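Local coordinates for ESX secretion system protein EccC (Thermomonospora curvata, PDB 4NH0) that forms part of the type VII (ESX) secretion system as a weakly active ATPase that binds EsxB and may be its translocase subunit, at residues 617-622 against 680-685; 605-610 against 631-636. One frame throughout, in Å; residues are numbered along the deposited sequence.

Contact 1 of 2, residues 617-622 against 680-685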
loop_
_atom_site.group_PDB
_atom_site.type_symbol
_atom_site.label_atom_id
_atom_site.label_comp_id
_atom_site.label_asym_id
_atom_site.label_seq_id
_atom_site.Cartn_x
_atom_site.Cartn_y
_atom_site.Cartn_z
ATOM N N HIS A 617 -2.424 26.550 -4.273
ATOM C CA HIS A 617 -1.819 25.396 -3.617
ATOM C C HIS A 617 -2.814 24.244 -3.532
ATOM O O HIS A 617 -2.473 23.146 -3.091
ATOM C CB HIS A 617 -1.315 25.765 -2.221
ATOM C CG HIS A 617 0.154 26.043 -2.165
ATOM N ND1 HIS A 617 0.772 26.553 -1.044
ATOM C CD2 HIS A 617 1.130 25.875 -3.088
ATOM C CE1 HIS A 617 2.065 26.692 -1.281
ATOM N NE2 HIS A 617 2.307 26.287 -2.515
ATOM N N GLY A 618 -4.046 24.504 -3.956
ATOM C CA GLY A 618 -5.083 23.489 -3.974
ATOM C C GLY A 618 -5.579 23.120 -2.592
ATOM O O GLY A 618 -5.161 23.706 -1.594
ATOM N N TYR A 619 -6.479 22.144 -2.535
ATOM C CA TYR A 619 -7.021 21.676 -1.266
ATOM C C TYR A 619 -5.936 20.977 -0.459
ATOM O O TYR A 619 -5.617 19.814 -0.703
ATOM C CB TYR A 619 -8.204 20.735 -1.500
ATOM C CG TYR A 619 -9.006 20.434 -0.255
ATOM C CD1 TYR A 619 -9.007 19.164 0.304
ATOM C CD2 TYR A 619 -9.760 21.422 0.363
ATOM C CE1 TYR A 619 -9.741 18.886 1.441
ATOM C CE2 TYR A 619 -10.494 21.154 1.501
ATOM C CZ TYR A 619 -10.481 19.885 2.035
ATOM O OH TYR A 619 -11.212 19.615 3.170
ATOM N N THR A 620 -5.367 21.699 0.501
ATOM C CA THR A 620 -4.251 21.186 1.283
ATOM C C THR A 620 -4.216 21.813 2.670
ATOM O O THR A 620 -4.975 22.735 2.962
ATOM C CB THR A 620 -2.910 21.451 0.574
ATOM O OG1 THR A 620 -1.854 20.778 1.270
ATOM C CG2 THR A 620 -2.616 22.942 0.528
ATOM N N ALA A 621 -3.335 21.305 3.526
ATOM C CA ALA A 621 -3.116 21.903 4.836
ATOM C C ALA A 621 -2.365 23.217 4.672
ATOM O O ALA A 621 -1.138 23.252 4.761
ATOM C CB ALA A 621 -2.350 20.953 5.739
ATOM N N ASP A 622 -3.114 24.290 4.435
ATOM C CA ASP A 622 -2.544 25.591 4.098
ATOM C C ASP A 622 -1.540 26.091 5.132
ATOM O O ASP A 622 -1.880 26.297 6.296
ATOM C CB ASP A 622 -3.664 26.623 3.928
ATOM C CG ASP A 622 -3.214 27.860 3.173
ATOM O OD1 ASP A 622 -1.996 28.020 2.947
ATOM O OD2 ASP A 622 -4.083 28.678 2.805
ATOM N N LEU A 680 -0.637 11.841 -0.625
ATOM C CA LEU A 680 0.330 12.692 -1.305
ATOM C C LEU A 680 -0.376 13.813 -2.053
ATOM O O LEU A 680 0.126 14.931 -2.132
ATOM C CB LEU A 680 1.187 11.874 -2.272
ATOM C CG LEU A 680 2.272 10.990 -1.658
ATOM C CD1 LEU A 680 2.876 10.085 -2.713
ATOM C CD2 LEU A 680 3.344 11.846 -1.015
ATOM N N ALA A 681 -1.547 13.504 -2.597
ATOM C CA ALA A 681 -2.327 14.478 -3.348
ATOM C C ALA A 681 -2.820 15.603 -2.447
ATOM O O ALA A 681 -3.048 16.722 -2.904
ATOM C CB ALA A 681 -3.498 13.800 -4.036
ATOM N N LEU A 682 -2.981 15.299 -1.163
ATOM C CA LEU A 682 -3.473 16.275 -0.200
ATOM C C LEU A 682 -2.370 17.198 0.304
ATOM O O LEU A 682 -2.637 18.328 0.702
ATOM C CB LEU A 682 -4.133 15.569 0.985
ATOM C CG LEU A 682 -5.490 14.914 0.722
ATOM C CD1 LEU A 682 -5.940 14.115 1.932
ATOM C CD2 LEU A 682 -6.524 15.962 0.355
ATOM N N LEU A 683 -1.133 16.716 0.291
ATOM C CA LEU A 683 -0.014 17.491 0.813
ATOM C C LEU A 683 0.858 18.063 -0.296
ATOM O O LEU A 683 1.881 18.690 -0.029
ATOM C CB LEU A 683 0.836 16.632 1.750
ATOM C CG LEU A 683 0.157 16.175 3.040
ATOM C CD1 LEU A 683 1.074 15.264 3.838
ATOM C CD2 LEU A 683 -0.263 17.373 3.870
ATOM N N HIS A 684 0.455 17.841 -1.542
ATOM C CA HIS A 684 1.220 18.332 -2.682
ATOM C C HIS A 684 0.313 18.833 -3.795
ATOM O O HIS A 684 -0.834 18.406 -3.918
ATOM C CB HIS A 684 2.141 17.237 -3.221
ATOM C CG HIS A 684 3.067 16.664 -2.194
ATOM N ND1 HIS A 684 2.666 15.716 -1.279
ATOM C CD2 HIS A 684 4.374 16.906 -1.939
ATOM C CE1 HIS A 684 3.687 15.399 -0.502
ATOM N NE2 HIS A 684 4.734 16.108 -0.882
ATOM N N THR A 685 0.839 19.744 -4.606
ATOM C CA THR A 685 0.122 20.250 -5.766
ATOM C C THR A 685 0.453 19.384 -6.977
ATOM O O THR A 685 1.510 18.757 -7.014
ATOM C CB THR A 685 0.482 21.722 -6.053
ATOM O OG1 THR A 685 1.828 21.806 -6.533
ATOM C CG2 THR A 685 0.343 22.559 -4.793
#
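Leu682 is the residue most covered here, and it meets the loop 617-622 with both its side chain and its carbonyl. The side chain extends beside Tyr619 in the same direction, and its methyl CD2 sits at the edge of the phenol ring near the ring plane, 4.1 Å from Tyr619 CD1. Helix 877-891 covers the same pair, Ile888 touching Leu682, and Thr887 and Ala891 touching Tyr619. The carbonyl of Leu682 takes the one hydrogen bond between the segments. Thr620 OG1 donates to Leu682 O over 2.6 Å, lying in the carbonyl plane with a C=O...O angle of 149°. The hydroxyl reaches across because OG1 stands opposite the Thr620 nitrogen (chi1 -172°), and Thr620 CA adds a CH...O approach to the same oxygen.

Thr685 comes next in covered surface and points its CB at the loop. Only its methyl touches: CG2 is 3.3 Å from His617 O and 3.8 Å from His617 CD2, the imidazole being met at a slant. His617 in turn rests on Arg627, and Thr685 has Trp892 beside it. One residue back, His684 turns away from the loop, and its ND1 donates to Leu680 O over 2.8 Å, with the acceptor almost in the ring plane. This ties the residues after the helix back to its last turn.

The loop before strand 631-639 thus packs on the C-terminal end of helix 669-683, which follows the ATP-binding loop of the second FtsK domain, a P-loop NTPase. Carbonyls near such an end tend to run short of amide partners, and the helix end would probably make Leu682 O a stronger acceptor. One neutral hydrogen bond and methyl packing join the buried segments, and no charged pair spans them.

Contact 2 of 2, residues 605-610 against 631-636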
loop_
_atom_site.group_PDB
_atom_site.type_symbol
_atom_site.label_atom_id
_atom_site.label_comp_id
_atom_site.label_asym_id
_atom_site.label_seq_id
_atom_site.Cartn_x
_atom_site.Cartn_y
_atom_site.Cartn_z
ATOM N N ASP A 605 -8.487 12.778 6.710
ATOM C CA ASP A 605 -8.741 14.038 7.398
ATOM C C ASP A 605 -8.563 13.867 8.904
ATOM O O ASP A 605 -8.309 14.830 9.625
ATOM C CB ASP A 605 -10.145 14.562 7.082
ATOM C CG ASP A 605 -11.226 13.526 7.321
ATOM O OD1 ASP A 605 -10.912 12.441 7.849
ATOM O OD2 ASP A 605 -12.397 13.802 6.986
ATOM N N GLU A 606 -8.700 12.628 9.365
ATOM C CA GLU A 606 -8.538 12.304 10.777
ATOM C C GLU A 606 -7.068 12.320 11.179
ATOM O O GLU A 606 -6.728 12.626 12.321
ATOM C CB GLU A 606 -9.148 10.934 11.082
ATOM C CG GLU A 606 -10.306 10.963 12.062
ATOM C CD GLU A 606 -11.001 9.621 12.180
ATOM O OE1 GLU A 606 -10.309 8.610 12.422
ATOM O OE2 GLU A 606 -12.240 9.575 12.028
ATOM N N LEU A 607 -6.201 11.988 10.228
ATOM C CA LEU A 607 -4.771 11.891 10.493
ATOM C C LEU A 607 -4.027 13.140 10.037
ATOM O O LEU A 607 -2.799 13.199 10.098
ATOM C CB LEU A 607 -4.192 10.656 9.801
ATOM C CG LEU A 607 -4.827 9.318 10.176
ATOM C CD1 LEU A 607 -4.260 8.194 9.328
ATOM C CD2 LEU A 607 -4.625 9.028 11.654
ATOM N N LEU A 608 -4.775 14.138 9.583
ATOM C CA LEU A 608 -4.180 15.363 9.065
ATOM C C LEU A 608 -4.831 16.609 9.650
ATOM O O LEU A 608 -5.993 16.574 10.054
ATOM C CB LEU A 608 -4.282 15.395 7.538
ATOM C CG LEU A 608 -3.303 14.505 6.773
ATOM C CD1 LEU A 608 -3.578 14.567 5.281
ATOM C CD2 LEU A 608 -1.875 14.925 7.071
ATOM N N PRO A 609 -4.074 17.716 9.704
ATOM C CA PRO A 609 -4.587 19.041 10.067
ATOM C C PRO A 609 -5.791 19.443 9.214
ATOM O O PRO A 609 -6.015 18.833 8.169
ATOM C CB PRO A 609 -3.390 19.956 9.795
ATOM C CG PRO A 609 -2.215 19.090 10.031
ATOM C CD PRO A 609 -2.610 17.727 9.536
ATOM N N PRO A 610 -6.561 20.452 9.655
ATOM C CA PRO A 610 -7.725 20.904 8.884
ATOM C C PRO A 610 -7.358 21.293 7.455
ATOM O O PRO A 610 -6.480 22.128 7.246
ATOM C CB PRO A 610 -8.222 22.123 9.673
ATOM C CG PRO A 610 -7.076 22.518 10.553
ATOM C CD PRO A 610 -6.390 21.237 10.888
ATOM N N HIS A 631 6.391 13.791 2.460
ATOM C CA HIS A 631 5.966 12.877 3.509
ATOM C C HIS A 631 4.481 12.583 3.358
ATOM O O HIS A 631 3.697 13.469 3.025
ATOM C CB HIS A 631 6.258 13.454 4.893
ATOM C CG HIS A 631 7.702 13.392 5.280
ATOM N ND1 HIS A 631 8.684 14.091 4.611
ATOM C CD2 HIS A 631 8.331 12.715 6.270
ATOM C CE1 HIS A 631 9.855 13.846 5.171
ATOM N NE2 HIS A 631 9.668 13.015 6.180
ATOM N N ALA A 632 4.098 11.333 3.593
ATOM C CA ALA A 632 2.708 10.926 3.439
ATOM C C ALA A 632 2.241 10.081 4.614
ATOM O O ALA A 632 2.936 9.162 5.045
ATOM C CB ALA A 632 2.524 10.164 2.140
ATOM N N VAL A 633 1.061 10.402 5.131
ATOM C CA VAL A 633 0.463 9.628 6.209
ATOM C C VAL A 633 -0.419 8.533 5.616
ATOM O O VAL A 633 -1.207 8.784 4.705
ATOM C CB VAL A 633 -0.357 10.523 7.162
ATOM C CG1 VAL A 633 -1.332 11.390 6.383
ATOM C CG2 VAL A 633 -1.079 9.683 8.200
ATOM N N VAL A 634 -0.273 7.315 6.126
ATOM C CA VAL A 634 -0.943 6.163 5.536
ATOM C C VAL A 634 -1.981 5.533 6.463
ATOM O O VAL A 634 -3.095 5.232 6.035
ATOM C CB VAL A 634 0.087 5.095 5.113
ATOM C CG1 VAL A 634 -0.518 3.704 5.151
ATOM C CG2 VAL A 634 0.628 5.411 3.728
ATOM N N GLY A 635 -1.628 5.340 7.729
ATOM C CA GLY A 635 -2.538 4.696 8.658
ATOM C C GLY A 635 -2.288 5.017 10.117
ATOM O O GLY A 635 -1.835 6.108 10.458
ATOM N N LEU A 636 -2.592 4.053 10.980
ATOM C CA LEU A 636 -2.438 4.228 12.418
ATOM C C LEU A 636 -1.707 3.041 13.036
ATOM O O LEU A 636 -2.213 1.921 13.031
ATOM C CB LEU A 636 -3.803 4.408 13.082
ATOM C CG LEU A 636 -3.795 4.787 14.563
ATOM C CD1 LEU A 636 -3.206 6.175 14.752
ATOM C CD2 LEU A 636 -5.198 4.712 15.143
#
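Val633 spreads its two methyls between two leucines of the loop 605-610, and these apolar touches make up most of the contact. With CG2 opposite the backbone nitrogen and CG1 between nitrogen and carbonyl carbon (chi1 51°), the valine forms a fork. CG2 packs on Leu607, 3.6 Å from its CB, at an oblique crossing. CG1 packs on Leu608, 3.6 Å from its CD2, and there Leu608 and Val633 overlap while heading opposite ways. Leu607 reaches further along the strand as well, its CD2 lying 4.4 Å from Leu636 CD1. Outside the segments, Ala864 touches Leu607, while Trp624 and Trp649 also touch Leu608.

A methyl against a carbonyl is the second kind of approach. Leu607 CD1 lies 3.4 Å from Gly635 O, a van der Waals contact to the strand's backbone.

Polar bonding belongs to the strand's other neighbours. Strand 631-639 runs between the antiparallel strands 644-651 and 860-863, and its backbone bonds to both, Gly635 with Tyr648 and Leu636 with Leu862; Val634 bonds with Tyr648 and with Ala864, just after strand 860-863. Val633 O accepts from Ser679 OG of helix 669-683, and Ala632 and Val634 turn their side chains away from the loop onto that same helix.

The loop therefore covers this part of strand 631-639 with leucine side chains, while the helix that follows the Walker A loop packs on the other side. Dispersion and exclusion of water, rather than directed bonds, probably hold the loop here, in a mostly buried contact of this P-loop NTPase domain.

How the contacts relate
Contacts 1 and 2 have centres 12 Å apart and touch directly, mostly through apolar atoms. Leu682 CD1 approaches Leu608 CD1 at 4.1 Å, Leu680 CD2 lies 3.7 Å from Ala632 CB, and Leu683 CD1 comes within 3.3 Å of His631 O. Their segments alternate along the chain: 605-610 and 617-622 come first, then strand 631-636, then helix residues 680-685. Contact 2 is the nearer to nucleotide, with Gly635 about 8 Å from bound ATP and about 5 Å from the side chain of Thr863, an ATP-binding residue. Contact 1 is at the opposite end of helix 669-683 from ATP-binding Lys669 and Ser670, away from the nucleotide.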